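Local coordinates for fructose-bisphosphate aldolase (Slackia heliotrinireducens, PDB 4MOZ), which belongs to the DeoC/LacD family of aldolases and folds as a parallel eight-stranded TIM barrel ringed by helices, at residues M38-D43 and G78-Q83; K102-T107 and G142-L147; W176-G181 and F208-P213; T193-A198 and A227-A232; G237-G242 and G266-R271. One frame throughout, in Å; residues are numbered along the deposited sequence. Where two conformers were deposited one is given.

Contact 1: M38-D43 and G78-Q83; sequences MLFACD and GVMAGQ
The first two strands of a TIM barrel meet here: L39 lies beside V79, F40 beside M80 and A41 beside A81. Both strands run the same way, with a twist of -33° between their axes. F40 holds both sides of the pairing. F40 N gives a bond to V79 O at 2.8 Å, and F40 O takes A81 N at 2.9 Å. Further along, C42 N reaches A81 O at 2.8 Å. At the other end M38 O accepts V79 N, with a weak second bond from G78 N.

The side chains alternate between the two faces of the barrel wall. L39, V79 and A81 line the interior, where L39 and A81 also meet L100 of strand 99-102. L39 has CG anti to its backbone N (chi1 -176°), which sets CG 3.8 Å from V79 CG2. F40 and M80 point outward and are covered by helix 66-74. C42 SG sits over one face of the F40 ring, toward the rim. C42 SG also packs on selenomethionine M80, in one of the two conformers of that residue.

At the far end of the contact, Q83 reaches across. Q83 NE2 donates to D43 O at 3.0 Å, within the plane of its own amide and onto a carbonyl lone pair. The same NE2 is also hydrogen-bonded to S105 OG. A water donates to both Q83 OE1 and C42 O. Q83 stands at the N-cap of helix 84-90 and touches C203 of the second subunit.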
# COMPACT_ATOMS: atom_id res chain seq x y z
N MSE C 38 -19.85 30.91 -4.28
CA MSE C 38 -21.18 30.30 -4.20
C MSE C 38 -21.06 28.90 -4.77
O MSE C 38 -20.94 28.72 -5.98
CB MSE C 38 -22.21 31.13 -4.97
CG MSE C 38 -23.67 30.73 -4.73
SE MSE C 38 -24.12 28.95 -5.43
CE MSE C 38 -26.07 29.05 -5.25
N LEU C 39 -21.07 27.90 -3.89
CA LEU C 39 -20.89 26.50 -4.29
C LEU C 39 -22.20 25.73 -4.27
O LEU C 39 -22.87 25.65 -3.23
CB LEU C 39 -19.84 25.82 -3.40
CG LEU C 39 -19.45 24.37 -3.73
CD1 LEU C 39 -17.97 24.12 -3.44
CD2 LEU C 39 -20.32 23.35 -2.99
N PHE C 40 -22.56 25.17 -5.42
CA PHE C 40 -23.72 24.30 -5.53
C PHE C 40 -23.25 22.84 -5.40
O PHE C 40 -22.61 22.30 -6.31
CB PHE C 40 -24.45 24.57 -6.85
CG PHE C 40 -25.65 23.69 -7.10
CD1 PHE C 40 -26.48 23.27 -6.06
CD2 PHE C 40 -25.96 23.30 -8.41
CE1 PHE C 40 -27.58 22.47 -6.31
CE2 PHE C 40 -27.07 22.49 -8.66
CZ PHE C 40 -27.88 22.08 -7.61
N ALA C 41 -23.56 22.24 -4.25
CA ALA C 41 -23.12 20.89 -3.92
C ALA C 41 -24.05 19.83 -4.51
O ALA C 41 -25.25 19.79 -4.21
CB ALA C 41 -23.00 20.73 -2.41
N CYS C 42 -23.48 18.97 -5.35
CA CYS C 42 -24.22 17.91 -6.03
C CYS C 42 -23.55 16.55 -5.85
O CYS C 42 -23.61 15.70 -6.74
CB CYS C 42 -24.34 18.23 -7.52
SG CYS C 42 -25.24 19.76 -7.89
N ASP C 43 -22.93 16.34 -4.70
CA ASP C 43 -22.16 15.13 -4.43
C ASP C 43 -22.89 14.14 -3.51
O ASP C 43 -22.37 13.07 -3.22
CB ASP C 43 -20.81 15.51 -3.81
CG ASP C 43 -20.95 16.18 -2.45
OD1 ASP C 43 -21.78 17.10 -2.31
OD2 ASP C 43 -20.22 15.79 -1.51
N GLY C 78 -21.62 29.77 -8.50
CA GLY C 78 -20.19 29.97 -8.71
C GLY C 78 -19.62 28.71 -9.33
O GLY C 78 -19.16 28.72 -10.48
N VAL C 79 -19.66 27.62 -8.56
CA VAL C 79 -19.26 26.30 -9.05
C VAL C 79 -20.31 25.23 -8.76
O VAL C 79 -21.06 25.33 -7.78
CB VAL C 79 -17.90 25.82 -8.46
CG1 VAL C 79 -16.76 26.76 -8.83
CG2 VAL C 79 -17.98 25.64 -6.94
N MSE C 80 -20.38 24.23 -9.63
CA MSE C 80 -21.13 23.03 -9.35
C MSE C 80 -20.14 21.95 -8.97
O MSE C 80 -19.26 21.60 -9.75
CB MSE C 80 -21.94 22.59 -10.56
CG MSE C 80 -22.73 21.32 -10.32
SE MSE C 80 -23.51 20.63 -11.95
CE MSE C 80 -24.31 19.00 -11.25
N ALA C 81 -20.28 21.44 -7.74
CA ALA C 81 -19.40 20.39 -7.23
C ALA C 81 -20.05 19.02 -7.34
O ALA C 81 -21.15 18.81 -6.81
CB ALA C 81 -18.99 20.68 -5.79
N GLY C 82 -19.38 18.10 -8.02
CA GLY C 82 -19.87 16.73 -8.16
C GLY C 82 -18.76 15.74 -8.49
O GLY C 82 -17.64 16.14 -8.83
N GLN C 83 -19.08 14.45 -8.39
CA GLN C 83 -18.13 13.39 -8.72
C GLN C 83 -17.75 13.43 -10.20
O GLN C 83 -18.55 13.87 -11.04
CB GLN C 83 -18.69 12.01 -8.36
CG GLN C 83 -18.75 11.72 -6.87
CD GLN C 83 -20.03 12.24 -6.22
OE1 GLN C 83 -20.94 12.71 -6.91
NE2 GLN C 83 -20.10 12.14 -4.89
O HOH W 1 -23.98 13.03 -6.32

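Contact 2: K102-T107 and G142-L147; sequences KMNSKT and GYTLYL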
# COMPACT_ATOMS: atom_id res chain seq x y z
N LYS C 102 -15.39 16.63 -7.20
CA LYS C 102 -15.27 16.10 -5.85
C LYS C 102 -14.50 14.78 -5.90
O LYS C 102 -15.02 13.77 -6.37
CB LYS C 102 -16.66 15.93 -5.22
CG LYS C 102 -16.66 15.43 -3.78
CD LYS C 102 -15.83 16.31 -2.86
CE LYS C 102 -16.29 16.19 -1.42
NZ LYS C 102 -16.04 14.82 -0.87
N MSE C 103 -13.27 14.81 -5.40
CA MSE C 103 -12.31 13.72 -5.56
C MSE C 103 -12.58 12.48 -4.72
O MSE C 103 -12.25 11.37 -5.13
CB MSE C 103 -10.89 14.21 -5.26
CG MSE C 103 -10.42 15.31 -6.18
SE MSE C 103 -10.34 14.75 -8.04
CE MSE C 103 -8.87 13.47 -7.93
N ASN C 104 -13.16 12.66 -3.54
CA ASN C 104 -13.51 11.53 -2.69
C ASN C 104 -14.99 11.47 -2.36
O ASN C 104 -15.69 12.47 -2.47
CB ASN C 104 -12.62 11.47 -1.43
CG ASN C 104 -12.85 12.63 -0.47
OD1 ASN C 104 -13.40 13.68 -0.82
ND2 ASN C 104 -12.41 12.44 0.77
N SER C 105 -15.47 10.28 -2.00
CA SER C 105 -16.85 10.08 -1.57
C SER C 105 -16.97 8.77 -0.79
O SER C 105 -16.18 7.86 -0.98
CB SER C 105 -17.80 10.04 -2.77
OG SER C 105 -17.99 11.33 -3.32
N LYS C 106 -17.98 8.70 0.07
CA LYS C 106 -18.33 7.47 0.78
C LYS C 106 -19.85 7.43 0.95
O LYS C 106 -20.51 8.45 0.77
CB LYS C 106 -17.63 7.40 2.14
CG LYS C 106 -18.12 8.43 3.16
CD LYS C 106 -17.74 8.01 4.58
CE LYS C 106 -18.43 8.89 5.62
NZ LYS C 106 -19.86 8.54 5.79
N THR C 107 -20.39 6.26 1.29
CA THR C 107 -21.82 6.17 1.63
C THR C 107 -22.01 6.37 3.13
O THR C 107 -21.04 6.34 3.89
CB THR C 107 -22.47 4.84 1.18
OG1 THR C 107 -22.08 3.78 2.07
CG2 THR C 107 -22.07 4.50 -0.26
N GLY C 142 -12.41 19.15 -5.18
CA GLY C 142 -12.91 19.09 -3.81
C GLY C 142 -12.50 17.79 -3.13
O GLY C 142 -12.34 16.76 -3.78
N TYR C 143 -12.34 17.85 -1.81
CA TYR C 143 -11.96 16.69 -1.01
C TYR C 143 -12.48 16.85 0.41
O TYR C 143 -12.40 17.94 0.98
CB TYR C 143 -10.44 16.51 -1.01
CG TYR C 143 -9.97 15.20 -0.40
CD1 TYR C 143 -9.69 15.12 0.97
CD2 TYR C 143 -9.81 14.06 -1.18
CE1 TYR C 143 -9.27 13.93 1.54
CE2 TYR C 143 -9.38 12.86 -0.62
CZ TYR C 143 -9.12 12.81 0.74
OH TYR C 143 -8.70 11.64 1.33
N THR C 144 -13.01 15.77 0.98
CA THR C 144 -13.50 15.76 2.36
C THR C 144 -12.52 15.09 3.33
O THR C 144 -11.99 14.02 3.04
CB THR C 144 -14.85 15.02 2.47
OG1 THR C 144 -15.81 15.67 1.65
CG2 THR C 144 -15.36 15.00 3.91
N LEU C 145 -12.28 15.73 4.48
CA LEU C 145 -11.47 15.13 5.55
C LEU C 145 -12.28 15.05 6.83
O LEU C 145 -12.89 16.04 7.24
CB LEU C 145 -10.21 15.95 5.83
CG LEU C 145 -9.14 16.13 4.76
CD1 LEU C 145 -9.38 17.41 3.97
CD2 LEU C 145 -7.78 16.14 5.43
N TYR C 146 -12.29 13.87 7.46
CA TYR C 146 -12.86 13.72 8.79
C TYR C 146 -11.74 13.71 9.81
O TYR C 146 -11.16 12.66 10.10
CB TYR C 146 -13.73 12.45 8.89
CG TYR C 146 -14.71 12.30 7.75
CD1 TYR C 146 -15.90 13.05 7.72
CD2 TYR C 146 -14.45 11.44 6.70
CE1 TYR C 146 -16.79 12.92 6.66
CE2 TYR C 146 -15.33 11.31 5.64
CZ TYR C 146 -16.50 12.05 5.62
OH TYR C 146 -17.36 11.91 4.56
N LEU C 147 -11.40 14.88 10.33
CA LEU C 147 -10.41 14.98 11.39
C LEU C 147 -10.93 14.26 12.62
O LEU C 147 -12.13 14.25 12.87
CB LEU C 147 -10.10 16.45 11.72
CG LEU C 147 -9.62 17.34 10.57
CD1 LEU C 147 -9.36 18.76 11.07
CD2 LEU C 147 -8.38 16.79 9.87
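N104 lies across the ring of Y143 and can be followed from its base outward. N104 CB packs 3.6 Å from Y143 CE2. N104 CG comes 3.4 Å from Y143 CD2. Its chi1 of 67° places CG between the backbone N and the carbonyl carbon and brings the amide over the ring, 9° from parallel to it. N104 OD1 takes T144 N at 2.8 Å, in the carbonyl plane on a lone pair. N104 ND2 hangs above the centre of the Y143 ring and gives an in-plane bond to T144 O at 2.8 Å. It is also bonded to S119 O, so several partners hold the amide flat.

The side chain thus carries the pairing of barrel strands 99-102 and 138-145 past the point where the first strand ends. That pairing is brief: K102 lies beside G142, and M103 N donates to G142 O at 2.7 Å.

K102 bends at chi2 and chi4 and brings NZ to T144 OG1 at 2.7 Å. NZ also donates to N104 OD1 and N104 O, each time from above the carbonyl plane. W176 makes a cation-pi contact with K102. Toward the barrel mouth, K106 CE packs 3.4 Å from Y146 OH.

Contact 3: W176-G181 and F208-P213; sequences WIYPRG and FVKVNP
W176 and K210 form the close part of this contact. The two residues pair as neighbours in parallel strands, and both side chains leave the wall on the same face. K210 CG sits over the five-membered ring of W176, 3.7 Å from its centroid, in a CH-pi contact. The first torsion of K210 (chi1 156°) sends CG away from its backbone N, and a bend at chi2 then turns the chain toward Y178. K210 CE touches Y178 OH at 3.1 Å. NZ stays near the edge of the Y178 ring and is not hydrogen-bonded to that hydroxyl. It donates to V211 O instead, from well above the carbonyl plane. In the backbone, I177 N donates to K210 O at 2.9 Å.

The pairing opens beyond this bond. I177 and V211 have their CA atoms 5.6 Å apart, and a water fills the next step. It donates to I177 O at 3.0 Å and accepts from N212 N at 2.7 Å. Y178 and N212 are both partly exposed. Their ring and amide lie 19° from parallel, with N212 ND2 3.4 Å from Y178 CD1 and oblique to the ring. On the other face of the wall, I177 and V209 touch only lightly, through CG1 and CG2.

The two strands belong to one beta-alpha-beta unit. Its helix 191-204 covers I177 and V209 from outside, with A201 touching both. Inside the barrel, K210 reaches V239 of strand 237-240 on one flank, and W176 meets T144 of strand 138-145 on the other.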
# COMPACT_ATOMS: atom_id res chain seq x y z
N TRP C 176 -13.68 20.11 2.22
CA TRP C 176 -14.72 19.94 3.23
C TRP C 176 -14.04 19.36 4.43
O TRP C 176 -13.39 18.33 4.33
CB TRP C 176 -15.76 18.94 2.76
CG TRP C 176 -16.76 19.46 1.77
CD1 TRP C 176 -18.13 19.64 1.97
CD2 TRP C 176 -16.53 19.83 0.36
NE1 TRP C 176 -18.73 20.11 0.83
CE2 TRP C 176 -17.83 20.24 -0.17
CE3 TRP C 176 -15.42 19.87 -0.47
CZ2 TRP C 176 -17.99 20.67 -1.48
CZ3 TRP C 176 -15.58 20.31 -1.79
CH2 TRP C 176 -16.84 20.70 -2.29
N ILE C 177 -14.16 20.02 5.57
CA ILE C 177 -13.54 19.47 6.77
C ILE C 177 -14.56 19.32 7.89
O ILE C 177 -14.98 20.30 8.51
CB ILE C 177 -12.30 20.27 7.21
CG1 ILE C 177 -11.28 20.36 6.06
CG2 ILE C 177 -11.67 19.61 8.43
CD1 ILE C 177 -9.90 20.85 6.45
N TYR C 178 -14.97 18.07 8.11
CA TYR C 178 -15.95 17.73 9.12
C TYR C 178 -15.33 16.80 10.16
O TYR C 178 -15.31 15.59 9.95
CB TYR C 178 -17.15 17.02 8.49
CG TYR C 178 -17.89 17.81 7.44
CD1 TYR C 178 -18.32 19.12 7.69
CD2 TYR C 178 -18.21 17.23 6.22
CE1 TYR C 178 -19.02 19.83 6.73
CE2 TYR C 178 -18.92 17.94 5.26
CZ TYR C 178 -19.32 19.23 5.52
OH TYR C 178 -20.02 19.92 4.57
N PRO C 179 -14.81 17.36 11.26
CA PRO C 179 -14.31 16.48 12.31
C PRO C 179 -15.39 15.50 12.75
O PRO C 179 -16.45 15.90 13.23
CB PRO C 179 -13.92 17.45 13.42
CG PRO C 179 -13.54 18.69 12.69
CD PRO C 179 -14.50 18.78 11.54
N ARG C 180 -15.13 14.22 12.54
CA ARG C 180 -16.11 13.18 12.80
C ARG C 180 -15.42 11.91 13.26
O ARG C 180 -14.39 11.50 12.72
CB ARG C 180 -16.95 12.90 11.56
CG ARG C 180 -18.16 12.01 11.82
CD ARG C 180 -19.09 11.95 10.61
NE ARG C 180 -19.60 13.28 10.26
CZ ARG C 180 -20.07 13.62 9.06
NH1 ARG C 180 -20.10 12.74 8.07
NH2 ARG C 180 -20.51 14.86 8.86
N GLY C 181 -16.02 11.28 14.27
CA GLY C 181 -15.49 10.04 14.80
C GLY C 181 -15.80 9.88 16.27
O GLY C 181 -16.23 10.82 16.94
N PHE C 208 -10.17 27.31 -0.40
CA PHE C 208 -11.39 27.46 0.38
C PHE C 208 -11.58 26.27 1.31
O PHE C 208 -11.14 25.16 1.00
CB PHE C 208 -12.62 27.61 -0.53
CG PHE C 208 -12.61 28.87 -1.35
CD1 PHE C 208 -13.07 30.07 -0.81
CD2 PHE C 208 -12.14 28.86 -2.66
CE1 PHE C 208 -13.06 31.23 -1.57
CE2 PHE C 208 -12.13 30.02 -3.42
CZ PHE C 208 -12.59 31.21 -2.87
N VAL C 209 -12.24 26.51 2.44
CA VAL C 209 -12.58 25.45 3.38
C VAL C 209 -14.07 25.51 3.70
O VAL C 209 -14.61 26.57 4.04
CB VAL C 209 -11.73 25.51 4.68
CG1 VAL C 209 -11.78 26.89 5.33
CG2 VAL C 209 -12.15 24.42 5.66
N LYS C 210 -14.74 24.37 3.56
CA LYS C 210 -16.15 24.25 3.91
C LYS C 210 -16.28 23.57 5.26
O LYS C 210 -15.81 22.46 5.45
CB LYS C 210 -16.91 23.50 2.79
CG LYS C 210 -18.20 22.79 3.19
CD LYS C 210 -19.27 23.68 3.81
CE LYS C 210 -20.55 22.88 4.05
NZ LYS C 210 -21.13 23.08 5.40
N VAL C 211 -16.92 24.26 6.20
CA VAL C 211 -17.14 23.74 7.56
C VAL C 211 -18.62 23.82 7.91
O VAL C 211 -19.39 24.49 7.24
CB VAL C 211 -16.33 24.53 8.63
CG1 VAL C 211 -14.83 24.33 8.45
CG2 VAL C 211 -16.68 26.01 8.60
N ASN C 212 -19.01 23.12 8.97
CA ASN C 212 -20.33 23.29 9.55
C ASN C 212 -20.40 24.61 10.31
O ASN C 212 -19.37 25.09 10.81
CB ASN C 212 -20.64 22.16 10.53
CG ASN C 212 -21.00 20.88 9.83
OD1 ASN C 212 -21.77 20.88 8.86
ND2 ASN C 212 -20.46 19.76 10.31
N PRO C 213 -21.60 25.21 10.40
CA PRO C 213 -21.73 26.34 11.32
C PRO C 213 -21.57 25.86 12.76
O PRO C 213 -22.10 24.81 13.12
CB PRO C 213 -23.16 26.84 11.07
CG PRO C 213 -23.89 25.68 10.47
CD PRO C 213 -22.86 24.94 9.67
O HOH W 2 -17.08 21.59 10.16

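Contact 4: T193-A198 and A227-A232; sequences TIAGAA and AVASAA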
# COMPACT_ATOMS: atom_id res chain seq x y z
N THR C 193 -13.84 23.34 17.60
CA THR C 193 -13.75 22.29 16.60
C THR C 193 -13.79 22.87 15.19
O THR C 193 -12.97 22.51 14.34
CB THR C 193 -14.88 21.27 16.78
OG1 THR C 193 -14.81 20.71 18.10
CG2 THR C 193 -14.79 20.16 15.75
N ILE C 194 -14.73 23.79 14.96
CA ILE C 194 -14.90 24.44 13.67
C ILE C 194 -13.68 25.30 13.33
O ILE C 194 -13.22 25.32 12.19
CB ILE C 194 -16.19 25.29 13.64
CG1 ILE C 194 -17.42 24.43 13.97
CG2 ILE C 194 -16.35 26.02 12.31
CD1 ILE C 194 -17.62 23.21 13.09
N ALA C 195 -13.16 26.00 14.34
CA ALA C 195 -11.97 26.83 14.17
C ALA C 195 -10.74 25.98 13.85
O ALA C 195 -9.94 26.33 12.98
CB ALA C 195 -11.73 27.70 15.40
N GLY C 196 -10.60 24.86 14.56
CA GLY C 196 -9.52 23.90 14.32
C GLY C 196 -9.52 23.38 12.89
O GLY C 196 -8.49 23.38 12.21
N ALA C 197 -10.70 22.96 12.44
CA ALA C 197 -10.90 22.45 11.09
C ALA C 197 -10.51 23.49 10.05
O ALA C 197 -9.83 23.17 9.07
CB ALA C 197 -12.35 22.02 10.91
N ALA C 198 -10.94 24.73 10.27
CA ALA C 198 -10.63 25.83 9.37
C ALA C 198 -9.12 26.08 9.25
O ALA C 198 -8.61 26.31 8.16
CB ALA C 198 -11.35 27.09 9.81
N ALA C 227 -16.66 33.70 13.22
CA ALA C 227 -15.61 34.71 12.99
C ALA C 227 -14.23 34.23 13.42
O ALA C 227 -13.23 34.53 12.76
CB ALA C 227 -15.97 36.02 13.68
N VAL C 228 -14.17 33.49 14.52
CA VAL C 228 -12.92 32.92 15.02
C VAL C 228 -12.34 31.91 14.02
O VAL C 228 -11.12 31.87 13.79
CB VAL C 228 -13.13 32.27 16.41
CG1 VAL C 228 -11.87 31.55 16.88
CG2 VAL C 228 -13.55 33.32 17.42
N ALA C 229 -13.21 31.12 13.40
CA ALA C 229 -12.81 30.14 12.40
C ALA C 229 -12.32 30.80 11.12
O ALA C 229 -11.33 30.37 10.53
CB ALA C 229 -13.94 29.17 12.11
N SER C 230 -13.02 31.85 10.69
CA SER C 230 -12.62 32.61 9.51
C SER C 230 -11.25 33.24 9.71
O SER C 230 -10.47 33.35 8.76
CB SER C 230 -13.66 33.68 9.18
OG SER C 230 -14.87 33.08 8.73
N ALA C 231 -10.97 33.66 10.94
CA ALA C 231 -9.67 34.22 11.30
C ALA C 231 -8.60 33.14 11.26
O ALA C 231 -7.53 33.35 10.67
CB ALA C 231 -9.73 34.88 12.67
N ALA C 232 -8.89 31.97 11.85
CA ALA C 232 -7.96 30.84 11.88
C ALA C 232 -7.58 30.34 10.49
O ALA C 232 -6.44 29.90 10.27
CB ALA C 232 -8.54 29.70 12.71
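A195 and A229 bring two helices together at the closest step between them. The central atom, A229 CB, lies 3.7 Å from A195 CA, 4.0 Å from I194 CG2 and 4.0 Å from A198 CB, so three residues of one helix touch a single methyl group of the other. A198 CB in turn rests 3.4 Å from A229 O. One turn further on, A232 CB sits 3.7 Å from A195 O. On the far flank A195 CB meets V228 CG1 at 4.1 Å. With chi1 at 175°, V228 swings CG1 away from its own N and over to the alanine.

The touching side chains are mostly single methyl groups, and the axes come within 7.7 Å. The crossing is shallow, at -19°, and both helices point the same way. They are helices 191-204 and 222-232, neighbours in the outer ring of the TIM barrel. The contact is wholly van der Waals. The backbone oxygens that take part are met by methyl groups. I194 O is also bound within its own helix, by A198 N.

The next shell joins the pair to the barrel wall and to another subunit. L238 of strand 237-240 packs under both A198 and A229, and V211 touches I194. From outside, N50 of the third subunit packs on A195, V228 and A232. K45 of that subunit gives a hydrogen bond from NZ to A232 O.

Contact 5: G237-G242 and G266-R271; sequences GLVCAG and GNATGR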
# COMPACT_ATOMS: atom_id res chain seq x y z
N GLY C 237 -10.16 31.00 2.23
CA GLY C 237 -11.53 31.48 2.37
C GLY C 237 -12.43 30.43 2.97
O GLY C 237 -12.45 29.28 2.52
N LEU C 238 -13.19 30.81 3.99
CA LEU C 238 -14.09 29.89 4.66
C LEU C 238 -15.48 29.97 4.04
O LEU C 238 -16.02 31.07 3.87
CB LEU C 238 -14.14 30.18 6.16
CG LEU C 238 -15.09 29.35 7.03
CD1 LEU C 238 -14.54 29.27 8.45
CD2 LEU C 238 -16.51 29.90 7.02
N VAL C 239 -16.05 28.83 3.70
CA VAL C 239 -17.44 28.80 3.26
C VAL C 239 -18.24 27.96 4.24
O VAL C 239 -17.73 26.99 4.81
CB VAL C 239 -17.63 28.33 1.80
CG1 VAL C 239 -16.68 29.08 0.87
CG2 VAL C 239 -17.44 26.84 1.65
N CYS C 240 -19.49 28.35 4.45
CA CYS C 240 -20.32 27.69 5.42
C CYS C 240 -21.63 27.24 4.78
O CYS C 240 -21.74 27.20 3.55
CB CYS C 240 -20.56 28.62 6.60
SG CYS C 240 -20.97 27.77 8.14
N ALA C 241 -22.61 26.89 5.61
CA ALA C 241 -23.92 26.45 5.13
C ALA C 241 -25.04 26.94 6.03
O ALA C 241 -24.87 27.08 7.24
CB ALA C 241 -23.95 24.93 5.00
N GLY C 242 -26.20 27.23 5.44
CA GLY C 242 -27.41 27.48 6.21
C GLY C 242 -28.15 26.18 6.48
O GLY C 242 -27.87 25.16 5.84
N GLY C 266 -17.98 32.87 1.42
CA GLY C 266 -18.99 32.28 0.57
C GLY C 266 -19.84 31.24 1.27
O GLY C 266 -19.91 31.21 2.50
N ASN C 267 -20.48 30.39 0.48
CA ASN C 267 -21.37 29.36 1.01
C ASN C 267 -21.40 28.10 0.14
O ASN C 267 -21.01 28.14 -1.03
CB ASN C 267 -22.78 29.92 1.19
CG ASN C 267 -23.19 30.87 0.08
OD1 ASN C 267 -23.25 30.50 -1.10
ND2 ASN C 267 -23.46 32.12 0.45
N ALA C 268 -21.84 27.00 0.73
CA ALA C 268 -22.05 25.74 0.01
C ALA C 268 -23.46 25.23 0.32
O ALA C 268 -23.82 25.05 1.48
CB ALA C 268 -21.01 24.71 0.42
N THR C 269 -24.24 25.03 -0.73
CA THR C 269 -25.64 24.61 -0.59
C THR C 269 -25.93 23.44 -1.52
O THR C 269 -25.57 23.47 -2.71
CB THR C 269 -26.62 25.76 -0.89
OG1 THR C 269 -26.17 26.96 -0.24
CG2 THR C 269 -28.03 25.42 -0.42
N GLY C 270 -26.58 22.42 -0.97
CA GLY C 270 -26.90 21.21 -1.70
C GLY C 270 -28.39 20.96 -1.77
O GLY C 270 -29.09 21.54 -2.59
N ARG C 271 -28.87 20.10 -0.87
CA ARG C 271 -30.25 19.62 -0.93
C ARG C 271 -31.31 20.71 -0.78
O ARG C 271 -32.41 20.57 -1.33
CB ARG C 271 -30.49 18.47 0.06
CG ARG C 271 -30.34 18.84 1.52
CD ARG C 271 -30.13 17.59 2.35
NE ARG C 271 -29.59 17.91 3.67
CZ ARG C 271 -29.11 17.01 4.53
NH1 ARG C 271 -28.65 17.41 5.70
NH2 ARG C 271 -29.09 15.72 4.21
O HOH W 3 -25.93 26.67 2.50
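C240 O and A268 N make the main bond of this contact, at 2.8 Å. N267 CA adds a CH contact to C240 O at 3.4 Å. One step back, C240 N reaches G266 O only by a weak, long bond of 3.5 Å. The strands run parallel but twist by -39°.

Beyond C240 other partners serve the polar groups. A241 N makes a weak bond to SG of the preceding C240. A241 O accepts from Q258 NE2 of helix 248-260. G242 N gives its hydrogen to a water 3.0 Å away. That water donates to A268 O at 2.8 Å and to T269 OG1 at 2.8 Å, so it ties the two segments together where direct strand bonds stop. N267 takes its polar end out of the contact: ND2 is bonded to T292 OG1 of helix 278-294. The methyl group of A241 rests against A268 O.

The apolar part is small: V239 CG2 lies 4.3 Å from A268 CB, and V239 CG1 packs on the bare glycine backbone at G266.

Strands 237-240 and 266-269 are the last two of the barrel and form a beta-alpha-beta unit with helix 248-260. That helix covers N267 and T269 through L255 and F251. On the interior side, V239 and A268 both meet K210 of strand 208-210.

Contacts 1, 2, 3 and 5 join neighbouring strands of the barrel wall, while contact 4 joins two helices of the outer ring. All five are buried. Contacts 1 and 5 lie nearest the chain centre, contact 4 farthest. Contacts 1 and 5 share an edge, because strands 37-41 and 266-269 bond and close the barrel. Contact 1 has the longest run of backbone bonds, contact 5 fewer; contacts 1, 3 and 5 each include a bridging water. Contact 2 relies most on side-chain polar bonds. Contacts 2 and 3 adjoin through strands 138-145 and 172-177. Contact 4 is apolar and touches contacts 3 and 5 through V211 and L238. Contacts 1, 2 and 4 touch another subunit.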